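Local coordinates for D-alanyl-D-alanine carboxypeptidase (Vibrio cholerae, PDB 5TR7), which probably removes the terminal D-alanine from peptidoglycan precursor peptides, as a penicillin-binding serine carboxypeptidase of the peptidase S11 family, at residues A[37-41]-A[135-140]; A[42-47]-A[163-167]; A[87-91]-A[102-106]; A[127-131]-A[155-159]. One frame throughout, in Å; residues are numbered along the deposited sequence.

Contact 1: A[37-41]-A[135-140]; sequences TKMMT and FTNSHG
Two successive loop carbonyls, those of S138 and H139, are both taken up by side chains of a single helix, T41 and K38. T41 OG1 donates to S138 O over 2.6 Å, lying 26° out of the carbonyl plane. K38 NZ reaches H139 O at 3.0 Å, in the carbonyl plane and on a lone pair. The lysine chain runs extended to CE, and only its last torsion bends (chi4 75°), turning NZ toward the loop. NZ also bonds to S35 OG and N100 OD1, so the loop carbonyl is one of three oxygens that position it. S35 and K38 form the SxxK motif of penicillin-binding proteins at the start of helix 37-50; S35 is the predicted acylated serine and K38 the predicted proton acceptor, while S98 and N100 match the SxN motif of the family. The shape of the loop is set by N137. There OD1 accepts from H139 N in an Asx turn and from G140 N at 2.7 Å, and it also sits over one face of the H139 ring, toward its rim. G140, without a side chain and at a positive phi (106°), comes close to T37, whose OG1 lies 3.5 Å from G140 CA while bonding to A34 O. Apart from these polar pairs, M40 crosses F135 at about a right angle, M40 CB over one face of the F135 ring toward its rim and M40 CE 3.7 Å from F135 CE2. T37 CG2 approaches the same ring obliquely, 3.8 Å from F135 CD1.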
loop_
_atom_site.group_PDB
_atom_site.type_symbol
_atom_site.label_atom_id
_atom_site.label_comp_id
_atom_site.label_asym_id
_atom_site.label_seq_id
_atom_site.Cartn_x
_atom_site.Cartn_y
_atom_site.Cartn_z
ATOM N N THR A 37 -2.602 -4.099 -2.446
ATOM C CA THR A 37 -1.939 -5.358 -2.074
ATOM C C THR A 37 -0.422 -5.129 -1.838
ATOM O O THR A 37 0.216 -5.835 -1.068
ATOM C CB THR A 37 -2.101 -6.374 -3.234
ATOM O OG1 THR A 37 -3.481 -6.694 -3.385
ATOM C CG2 THR A 37 -1.342 -7.659 -2.984
ATOM N N LYS A 38 0.116 -4.092 -2.470
ATOM C CA LYS A 38 1.541 -3.760 -2.332
ATOM C C LYS A 38 1.900 -3.365 -0.937
ATOM O O LYS A 38 3.067 -3.504 -0.521
ATOM C CB LYS A 38 1.992 -2.754 -3.338
ATOM C CG LYS A 38 1.822 -3.251 -4.788
ATOM C CD LYS A 38 2.359 -2.277 -5.838
ATOM C CE LYS A 38 2.262 -2.842 -7.255
ATOM N NZ LYS A 38 0.888 -2.828 -7.778
ATOM N N MET A 39 0.919 -2.892 -0.173
ATOM C CA MET A 39 1.200 -2.608 1.237
ATOM C C MET A 39 1.564 -3.901 1.968
ATOM O O MET A 39 2.458 -3.907 2.860
ATOM C CB MET A 39 -0.010 -1.988 1.932
ATOM C CG MET A 39 -0.296 -0.532 1.490
ATOM S SD MET A 39 -1.506 0.223 2.525
ATOM C CE MET A 39 -2.963 -0.739 2.439
ATOM N N MET A 40 0.908 -5.003 1.595
ATOM C CA MET A 40 1.194 -6.264 2.311
ATOM C C MET A 40 2.574 -6.747 1.877
ATOM O O MET A 40 3.354 -7.248 2.665
ATOM C CB MET A 40 0.116 -7.336 2.103
ATOM C CG MET A 40 0.510 -8.662 2.817
ATOM S SD MET A 40 0.747 -8.526 4.634
ATOM C CE MET A 40 -1.046 -8.372 4.858
ATOM N N THR A 41 2.885 -6.563 0.609
ATOM C CA THR A 41 4.187 -6.979 0.080
ATOM C C THR A 41 5.307 -6.225 0.780
ATOM O O THR A 41 6.306 -6.824 1.233
ATOM C CB THR A 41 4.217 -6.766 -1.435
ATOM O OG1 THR A 41 3.285 -7.682 -2.043
ATOM C CG2 THR A 41 5.595 -7.007 -2.014
ATOM N N PHE A 135 -4.713 -13.110 -0.113
ATOM C CA PHE A 135 -3.897 -12.748 -1.244
ATOM C C PHE A 135 -3.501 -13.942 -2.111
ATOM O O PHE A 135 -3.297 -15.058 -1.592
ATOM C CB PHE A 135 -2.671 -11.997 -0.735
ATOM C CG PHE A 135 -3.026 -10.806 0.124
ATOM C CD1 PHE A 135 -3.423 -9.620 -0.435
ATOM C CD2 PHE A 135 -3.012 -10.903 1.510
ATOM C CE1 PHE A 135 -3.765 -8.524 0.357
ATOM C CE2 PHE A 135 -3.300 -9.829 2.301
ATOM C CZ PHE A 135 -3.685 -8.616 1.740
ATOM N N THR A 136 -3.416 -13.704 -3.429
ATOM C CA THR A 136 -2.989 -14.712 -4.404
ATOM C C THR A 136 -1.706 -14.342 -5.143
ATOM O O THR A 136 -1.152 -15.148 -5.859
ATOM C CB THR A 136 -4.080 -14.998 -5.432
ATOM O OG1 THR A 136 -4.424 -13.767 -6.098
ATOM C CG2 THR A 136 -5.303 -15.623 -4.723
ATOM N N ASN A 137 -1.224 -13.132 -5.005
ATOM C CA ASN A 137 -0.008 -12.754 -5.656
ATOM C C ASN A 137 0.592 -11.550 -4.902
ATOM O O ASN A 137 -0.072 -10.982 -4.047
ATOM C CB ASN A 137 -0.327 -12.439 -7.118
ATOM C CG ASN A 137 -1.207 -11.246 -7.252
ATOM O OD1 ASN A 137 -0.961 -10.189 -6.662
ATOM N ND2 ASN A 137 -2.228 -11.391 -8.044
ATOM N N SER A 138 1.813 -11.145 -5.259
ATOM C CA SER A 138 2.503 -10.051 -4.609
ATOM C C SER A 138 2.195 -8.641 -5.136
ATOM O O SER A 138 2.715 -7.643 -4.577
ATOM C CB SER A 138 3.981 -10.283 -4.764
ATOM O OG SER A 138 4.338 -10.293 -6.162
ATOM N N HIS A 139 1.348 -8.501 -6.163
ATOM C CA HIS A 139 1.131 -7.145 -6.735
ATOM C C HIS A 139 -0.288 -6.619 -6.780
ATOM O O HIS A 139 -0.451 -5.390 -6.862
ATOM C CB HIS A 139 1.753 -7.072 -8.129
ATOM C CG HIS A 139 1.453 -8.280 -8.941
ATOM N ND1 HIS A 139 0.214 -8.511 -9.469
ATOM C CD2 HIS A 139 2.209 -9.345 -9.284
ATOM C CE1 HIS A 139 0.214 -9.652 -10.134
ATOM N NE2 HIS A 139 1.424 -10.176 -10.047
ATOM N N GLY A 140 -1.295 -7.494 -6.729
ATOM C CA GLY A 140 -2.676 -7.066 -6.769
ATOM C C GLY A 140 -3.495 -7.282 -8.051
ATOM O O GLY A 140 -4.677 -7.033 -8.060
#

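Contact 2: A[42-47]-A[163-167]; sequences SYVIGQ and DVPEE
Y43 and D163 meet through a short bond, and the tyrosine is a good guide to the whole interface. Its CB lies near L156 of helix 150-163, and CG stands anti to the backbone N (chi1 -178°), which swings the ring round toward the far segment although CB itself points away. Y43 CD2 comes 4.1 Å from V164 CG2, and Y43 CE2 passes 3.7 Å from D163 OD2. At the tip, Y43 OH donates to D163 OD2 at 2.6 Å; the carboxylate oxygen lies at the ring edge, near its plane, and is met on its anti side, 25° out of the carboxylate plane. The same hydroxyl accepts from Q47 NE2 over 3.1 Å, with OH almost exactly in the amide plane, so two polar bonds fix the end of the ring. Further along, G46, lacking a side chain, lets the start of helix 165-168, with V164 at its N-cap position, pack directly on helix 37-50: E167 CG lies 3.3 Å from G46 CA, and V164 CG1 is 3.6 Å from G46 C. The rings of Y43 and W124 of helix 114-127 pack edge-to-face. Helix 37-50 thus lies against the junction between helices 150-163 and 165-168, with helix 87-95 touching I45 and E167.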
loop_
_atom_site.group_PDB
_atom_site.type_symbol
_atom_site.label_atom_id
_atom_site.label_comp_id
_atom_site.label_asym_id
_atom_site.label_seq_id
_atom_site.Cartn_x
_atom_site.Cartn_y
_atom_site.Cartn_z
ATOM N N SER A 42 5.130 -4.922 0.918
ATOM C CA SER A 42 6.157 -4.104 1.573
ATOM C C SER A 42 6.200 -4.450 3.070
ATOM O O SER A 42 7.244 -4.284 3.694
ATOM C CB SER A 42 5.937 -2.627 1.392
ATOM O OG SER A 42 4.975 -2.181 2.322
ATOM N N TYR A 43 5.077 -4.889 3.645
ATOM C CA TYR A 43 5.058 -5.232 5.058
ATOM C C TYR A 43 5.964 -6.442 5.259
ATOM O O TYR A 43 6.832 -6.441 6.150
ATOM C CB TYR A 43 3.625 -5.479 5.600
ATOM C CG TYR A 43 3.603 -5.787 7.101
ATOM C CD1 TYR A 43 3.795 -7.071 7.549
ATOM C CD2 TYR A 43 3.416 -4.783 8.066
ATOM C CE1 TYR A 43 3.876 -7.351 8.904
ATOM C CE2 TYR A 43 3.449 -5.075 9.432
ATOM C CZ TYR A 43 3.690 -6.354 9.854
ATOM O OH TYR A 43 3.744 -6.639 11.182
ATOM N N VAL A 44 5.770 -7.484 4.450
ATOM C CA VAL A 44 6.609 -8.685 4.557
ATOM C C VAL A 44 8.085 -8.345 4.317
ATOM O O VAL A 44 8.972 -8.749 5.076
ATOM C CB VAL A 44 6.159 -9.794 3.566
ATOM C CG1 VAL A 44 7.050 -11.029 3.694
ATOM C CG2 VAL A 44 4.710 -10.195 3.838
ATOM N N ILE A 45 8.346 -7.546 3.281
ATOM C CA ILE A 45 9.734 -7.107 3.009
ATOM C C ILE A 45 10.324 -6.376 4.247
ATOM O O ILE A 45 11.442 -6.595 4.643
ATOM C CB ILE A 45 9.778 -6.211 1.777
ATOM C CG1 ILE A 45 9.450 -7.036 0.530
ATOM C CG2 ILE A 45 11.119 -5.503 1.630
ATOM C CD1 ILE A 45 9.148 -6.122 -0.683
ATOM N N GLY A 46 9.532 -5.549 4.889
ATOM C CA GLY A 46 9.975 -4.775 6.069
ATOM C C GLY A 46 10.341 -5.716 7.209
ATOM O O GLY A 46 11.381 -5.553 7.872
ATOM N N GLN A 47 9.528 -6.741 7.404
ATOM C CA GLN A 47 9.868 -7.691 8.441
ATOM C C GLN A 47 11.146 -8.427 8.136
ATOM O O GLN A 47 11.985 -8.608 9.040
ATOM C CB GLN A 47 8.724 -8.641 8.685
ATOM C CG GLN A 47 7.518 -7.989 9.401
ATOM C CD GLN A 47 7.763 -7.754 10.861
ATOM O OE1 GLN A 47 8.848 -7.986 11.329
ATOM N NE2 GLN A 47 6.747 -7.343 11.599
ATOM N N ASP A 163 4.844 -1.382 13.014
ATOM C CA ASP A 163 5.817 -2.534 13.140
ATOM C C ASP A 163 7.019 -2.406 12.250
ATOM O O ASP A 163 8.063 -2.911 12.604
ATOM C CB ASP A 163 5.123 -3.857 12.761
ATOM C CG ASP A 163 3.862 -4.143 13.546
ATOM O OD1 ASP A 163 3.798 -3.726 14.689
ATOM O OD2 ASP A 163 3.001 -4.959 13.085
ATOM N N VAL A 164 6.876 -1.741 11.090
ATOM C CA VAL A 164 8.020 -1.556 10.140
ATOM C C VAL A 164 8.271 -0.055 9.774
ATOM O O VAL A 164 8.148 0.358 8.601
ATOM C CB VAL A 164 7.860 -2.449 8.929
ATOM C CG1 VAL A 164 7.993 -3.954 9.370
ATOM C CG2 VAL A 164 6.546 -2.206 8.230
ATOM N N PRO A 165 8.626 0.746 10.779
ATOM C CA PRO A 165 8.795 2.241 10.542
ATOM C C PRO A 165 9.774 2.617 9.410
ATOM O O PRO A 165 9.500 3.504 8.645
ATOM C CB PRO A 165 9.186 2.807 11.916
ATOM C CG PRO A 165 9.564 1.553 12.801
ATOM C CD PRO A 165 8.925 0.306 12.166
ATOM N N GLU A 166 10.854 1.868 9.269
ATOM C CA GLU A 166 11.859 2.086 8.208
ATOM C C GLU A 166 11.276 1.823 6.874
ATOM O O GLU A 166 11.675 2.440 5.904
ATOM C CB GLU A 166 13.140 1.314 8.432
ATOM C CG GLU A 166 13.940 1.762 9.708
ATOM C CD GLU A 166 14.362 3.223 9.780
ATOM O OE1 GLU A 166 14.765 3.756 8.744
ATOM O OE2 GLU A 166 14.112 3.933 10.804
ATOM N N GLU A 167 10.320 0.922 6.824
ATOM C CA GLU A 167 9.651 0.696 5.568
ATOM C C GLU A 167 8.663 1.816 5.375
ATOM O O GLU A 167 8.580 2.353 4.284
ATOM C CB GLU A 167 8.827 -0.587 5.541
ATOM C CG GLU A 167 9.274 -1.818 4.853
ATOM C CD GLU A 167 9.792 -1.712 3.396
ATOM O OE1 GLU A 167 9.155 -2.052 2.262
ATOM O OE2 GLU A 167 11.007 -1.528 3.569
#

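Contact 3: A[87-91]-A[102-106]; sequences VSDLN and ACVAM
The amide of N91 is the one flat group that reaches across, and it does so lightly, its OD1 standing 4.2 Å from M106 CE; the other end of that amide, ND2, makes a weak hydrogen bond to E167 OE1. The remaining side-chain contacts are apolar, an instance of how two helices can be joined by packing centred on one pair. L90 and M106 form that pair. M106 bends at both chi2 and chi3 (-60° and -61°), folding the thioether back so that M106 SD comes 3.7 Å from L90 CD1, while M106 CG lies equally close to L90 CB. The methyl then runs on to V87, with M106 CE 3.9 Å from V87 CG1. The two branches of L90 part company: CD1 goes to A105 CB at 3.9 Å, and CD2 to A102 CB at the same distance. A102 CB also rests 3.6 Å from L90 O, where the backbones are nearest. The small alanines let the leucine methyls settle close to the helix surface. The helical segments run roughly antiparallel, 140° between directions, and their axes approach to 9.7 Å at their closest. Helices 87-95 and 100-111 make a helical hairpin, joined by the turn that carries S98 of the predicted active site. V60 of strand 59-61 lies against V87 and L90, and I45 of helix 37-50 touches both N91 and M106.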
loop_
_atom_site.group_PDB
_atom_site.type_symbol
_atom_site.label_atom_id
_atom_site.label_comp_id
_atom_site.label_asym_id
_atom_site.label_seq_id
_atom_site.Cartn_x
_atom_site.Cartn_y
_atom_site.Cartn_z
ATOM N N VAL A 87 18.043 -4.190 -3.443
ATOM C CA VAL A 87 16.821 -4.313 -2.626
ATOM C C VAL A 87 16.216 -2.948 -2.329
ATOM O O VAL A 87 15.053 -2.775 -2.543
ATOM C CB VAL A 87 17.077 -5.056 -1.299
ATOM C CG1 VAL A 87 15.959 -4.845 -0.296
ATOM C CG2 VAL A 87 17.258 -6.530 -1.562
ATOM N N SER A 88 17.000 -1.976 -1.899
ATOM C CA SER A 88 16.411 -0.651 -1.643
ATOM C C SER A 88 15.736 -0.032 -2.843
ATOM O O SER A 88 14.708 0.557 -2.716
ATOM C CB SER A 88 17.413 0.335 -1.052
ATOM O OG SER A 88 18.422 0.587 -1.955
ATOM N N ASP A 89 16.260 -0.275 -4.028
ATOM C CA ASP A 89 15.756 0.268 -5.247
ATOM C C ASP A 89 14.470 -0.456 -5.636
ATOM O O ASP A 89 13.483 0.190 -6.021
ATOM C CB ASP A 89 16.811 0.196 -6.329
ATOM C CG ASP A 89 17.947 1.134 -6.105
ATOM O OD1 ASP A 89 17.646 2.323 -5.818
ATOM O OD2 ASP A 89 19.131 0.722 -6.321
ATOM N N LEU A 90 14.453 -1.779 -5.543
ATOM C CA LEU A 90 13.222 -2.492 -5.835
ATOM C C LEU A 90 12.074 -2.057 -4.886
ATOM O O LEU A 90 10.896 -1.949 -5.287
ATOM C CB LEU A 90 13.433 -4.015 -5.729
ATOM C CG LEU A 90 14.199 -4.655 -6.903
ATOM C CD1 LEU A 90 14.436 -6.149 -6.596
ATOM C CD2 LEU A 90 13.491 -4.511 -8.255
ATOM N N ASN A 91 12.427 -1.893 -3.609
ATOM C CA ASN A 91 11.481 -1.425 -2.598
ATOM C C ASN A 91 10.797 -0.137 -2.953
ATOM O O ASN A 91 9.604 -0.012 -2.838
ATOM C CB ASN A 91 12.230 -1.228 -1.320
ATOM C CG ASN A 91 11.905 -2.226 -0.374
ATOM O OD1 ASN A 91 12.599 -3.230 -0.209
ATOM N ND2 ASN A 91 10.763 -2.025 0.232
ATOM N N ALA A 102 8.737 -5.052 -9.944
ATOM C CA ALA A 102 9.553 -5.030 -8.729
ATOM C C ALA A 102 8.937 -5.899 -7.616
ATOM O O ALA A 102 9.667 -6.429 -6.784
ATOM C CB ALA A 102 9.721 -3.616 -8.217
ATOM N N CYS A 103 7.602 -5.994 -7.597
ATOM C CA CYS A 103 6.912 -6.833 -6.598
ATOM C C CYS A 103 7.301 -8.273 -6.759
ATOM O O CYS A 103 7.704 -8.935 -5.793
ATOM C CB CYS A 103 5.394 -6.742 -6.686
ATOM S SG CYS A 103 4.712 -5.191 -6.107
ATOM N N VAL A 104 7.254 -8.735 -7.992
ATOM C CA VAL A 104 7.603 -10.129 -8.249
ATOM C C VAL A 104 9.064 -10.413 -7.974
ATOM O O VAL A 104 9.375 -11.483 -7.445
ATOM C CB VAL A 104 7.241 -10.556 -9.660
ATOM C CG1 VAL A 104 7.682 -12.002 -9.900
ATOM C CG2 VAL A 104 5.750 -10.421 -9.864
ATOM N N ALA A 105 9.949 -9.465 -8.300
ATOM C CA ALA A 105 11.371 -9.682 -8.040
ATOM C C ALA A 105 11.671 -9.790 -6.564
ATOM O O ALA A 105 12.480 -10.656 -6.154
ATOM C CB ALA A 105 12.225 -8.609 -8.663
ATOM N N MET A 106 11.054 -8.931 -5.756
ATOM C CA MET A 106 11.270 -9.028 -4.277
ATOM C C MET A 106 10.643 -10.292 -3.709
ATOM O O MET A 106 11.209 -10.951 -2.844
ATOM C CB MET A 106 10.765 -7.798 -3.518
ATOM C CG MET A 106 11.661 -6.566 -3.712
ATOM S SD MET A 106 13.365 -6.856 -3.145
ATOM C CE MET A 106 13.121 -7.213 -1.394
#

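Contact 4: A[127-131]-A[155-159]; sequences SLGMK and LLGQA
L128 straddles A159 of helix 150-163, both its methyls close to A159 CB. L128 CD2 lies 3.8 Å from A159 CB, and L128 CD1 reaches on to L156 CD1 at 4.1 Å, the two leucines meeting at a slant. Beyond L128 the chain leaves helix 114-127 through G129, whose positive phi (85°) and two bonds back into the last turn make a Schellman motif. The turn brings G129 O to within 3.3 Å of L155 CD1, so a methyl, not a donor, faces that oxygen across the interface; within its own segment G129 O takes a weak bond from K131 N. L155 CD1 is also 4.0 Å from L128 O, and so lies near two successive carbonyl oxygens. M130 follows at the centre of an inverse gamma turn. Its chain is extended through chi2 and bends only at the thioether (chi3 62°), which carries the tip across L156 at a slant: both M130 SD and CE stand 4.0 Å from L156 CB. M130 CG stays near L155 CB, at 4.4 Å. L156 has CG anti to the backbone N (chi1 -179°), an arrangement that sends its branches toward M39 and M40 of helix 37-50 as well as toward this loop; M130 likewise touches M40, and L128 touches Y43. The side-chain pairing is apolar, and the two carbonyl oxygens of the turn meet a methyl across the interface. With no directional bond between them, the segments are matched by the shape of their hydrophobic surfaces, while the Schellman and gamma turns set the path of the loop.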
loop_
_atom_site.group_PDB
_atom_site.type_symbol
_atom_site.label_atom_id
_atom_site.label_comp_id
_atom_site.label_asym_id
_atom_site.label_seq_id
_atom_site.Cartn_x
_atom_site.Cartn_y
_atom_site.Cartn_z
ATOM N N SER A 127 -1.938 -12.948 11.315
ATOM C CA SER A 127 -1.426 -12.529 12.598
ATOM C C SER A 127 -1.727 -11.048 12.861
ATOM O O SER A 127 -1.608 -10.576 13.982
ATOM C CB SER A 127 0.058 -12.868 12.666
ATOM O OG SER A 127 0.774 -11.949 11.917
ATOM N N LEU A 128 -2.052 -10.285 11.817
ATOM C CA LEU A 128 -2.423 -8.903 12.013
ATOM C C LEU A 128 -3.937 -8.758 12.255
ATOM O O LEU A 128 -4.351 -7.662 12.500
ATOM C CB LEU A 128 -2.042 -8.052 10.829
ATOM C CG LEU A 128 -0.542 -7.863 10.546
ATOM C CD1 LEU A 128 -0.272 -7.134 9.249
ATOM C CD2 LEU A 128 0.218 -7.228 11.696
ATOM N N GLY A 129 -4.760 -9.820 12.186
ATOM C CA GLY A 129 -6.214 -9.644 12.402
ATOM C C GLY A 129 -7.016 -9.227 11.153
ATOM O O GLY A 129 -8.143 -8.781 11.219
ATOM N N MET A 130 -6.429 -9.453 9.994
ATOM C CA MET A 130 -7.094 -9.199 8.715
ATOM C C MET A 130 -7.881 -10.490 8.369
ATOM O O MET A 130 -7.594 -11.167 7.399
ATOM C CB MET A 130 -6.051 -8.865 7.645
ATOM C CG MET A 130 -5.182 -7.653 8.041
ATOM S SD MET A 130 -3.854 -7.392 6.897
ATOM C CE MET A 130 -4.656 -7.035 5.335
ATOM N N LYS A 131 -8.927 -10.753 9.115
ATOM C CA LYS A 131 -9.727 -11.972 8.956
ATOM C C LYS A 131 -10.577 -12.036 7.688
ATOM O O LYS A 131 -11.072 -13.087 7.366
ATOM C CB LYS A 131 -10.592 -12.129 10.194
ATOM C CG LYS A 131 -9.794 -11.945 11.487
ATOM C CD LYS A 131 -10.575 -12.424 12.687
ATOM C CE LYS A 131 -11.833 -11.590 12.873
ATOM N NZ LYS A 131 -12.609 -12.011 14.083
ATOM N N LEU A 155 -6.052 -1.784 9.121
ATOM C CA LEU A 155 -5.173 -2.503 10.046
ATOM C C LEU A 155 -3.813 -2.630 9.395
ATOM O O LEU A 155 -2.827 -2.441 10.031
ATOM C CB LEU A 155 -5.709 -3.923 10.357
ATOM C CG LEU A 155 -6.928 -4.087 11.253
ATOM C CD1 LEU A 155 -7.464 -5.550 11.293
ATOM C CD2 LEU A 155 -6.652 -3.577 12.649
ATOM N N LEU A 156 -3.774 -2.864 8.086
ATOM C CA LEU A 156 -2.508 -3.051 7.414
ATOM C C LEU A 156 -1.688 -1.773 7.386
ATOM O O LEU A 156 -0.475 -1.795 7.591
ATOM C CB LEU A 156 -2.703 -3.624 6.012
ATOM C CG LEU A 156 -1.478 -3.907 5.167
ATOM C CD1 LEU A 156 -0.593 -4.903 5.843
ATOM C CD2 LEU A 156 -1.836 -4.413 3.812
ATOM N N GLY A 157 -2.353 -0.685 7.069
ATOM C CA GLY A 157 -1.674 0.628 7.045
ATOM C C GLY A 157 -1.119 0.923 8.444
ATOM O O GLY A 157 0.012 1.375 8.591
ATOM N N GLN A 158 -1.952 0.703 9.471
ATOM C CA GLN A 158 -1.564 0.927 10.853
ATOM C C GLN A 158 -0.341 0.063 11.212
ATOM O O GLN A 158 0.604 0.543 11.853
ATOM C CB GLN A 158 -2.739 0.571 11.798
ATOM C CG GLN A 158 -2.429 0.666 13.292
ATOM C CD GLN A 158 -3.505 0.079 14.189
ATOM O OE1 GLN A 158 -4.040 -0.981 13.951
ATOM N NE2 GLN A 158 -3.884 0.838 15.180
ATOM N N ALA A 159 -0.376 -1.205 10.813
ATOM C CA ALA A 159 0.741 -2.132 11.095
ATOM C C ALA A 159 2.031 -1.721 10.427
ATOM O O ALA A 159 3.115 -1.987 10.966
ATOM C CB ALA A 159 0.380 -3.544 10.644
#

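Helix 37-50 ties the four contacts together: contacts 1 and 2 use its successive turns, and contacts 3 and 4 touch it through M106 and L156. Centres of neighbouring contacts lie about 13 to 14 Å apart, whereas those of contacts 3 and 4, on different flanks, are about 22 Å apart and do not touch. Along the chain, contact 3 is nested within the loops closed by contacts 1 and 2, and contact 4 within that of contact 2; contact 1 crosses both contact 2 and contact 4, and contact 3 closes before contact 4 opens. All belong to the helical part of the carboxypeptidase domain, so that sequence-distant helices and loops converge around the helix bearing the predicted proton acceptor.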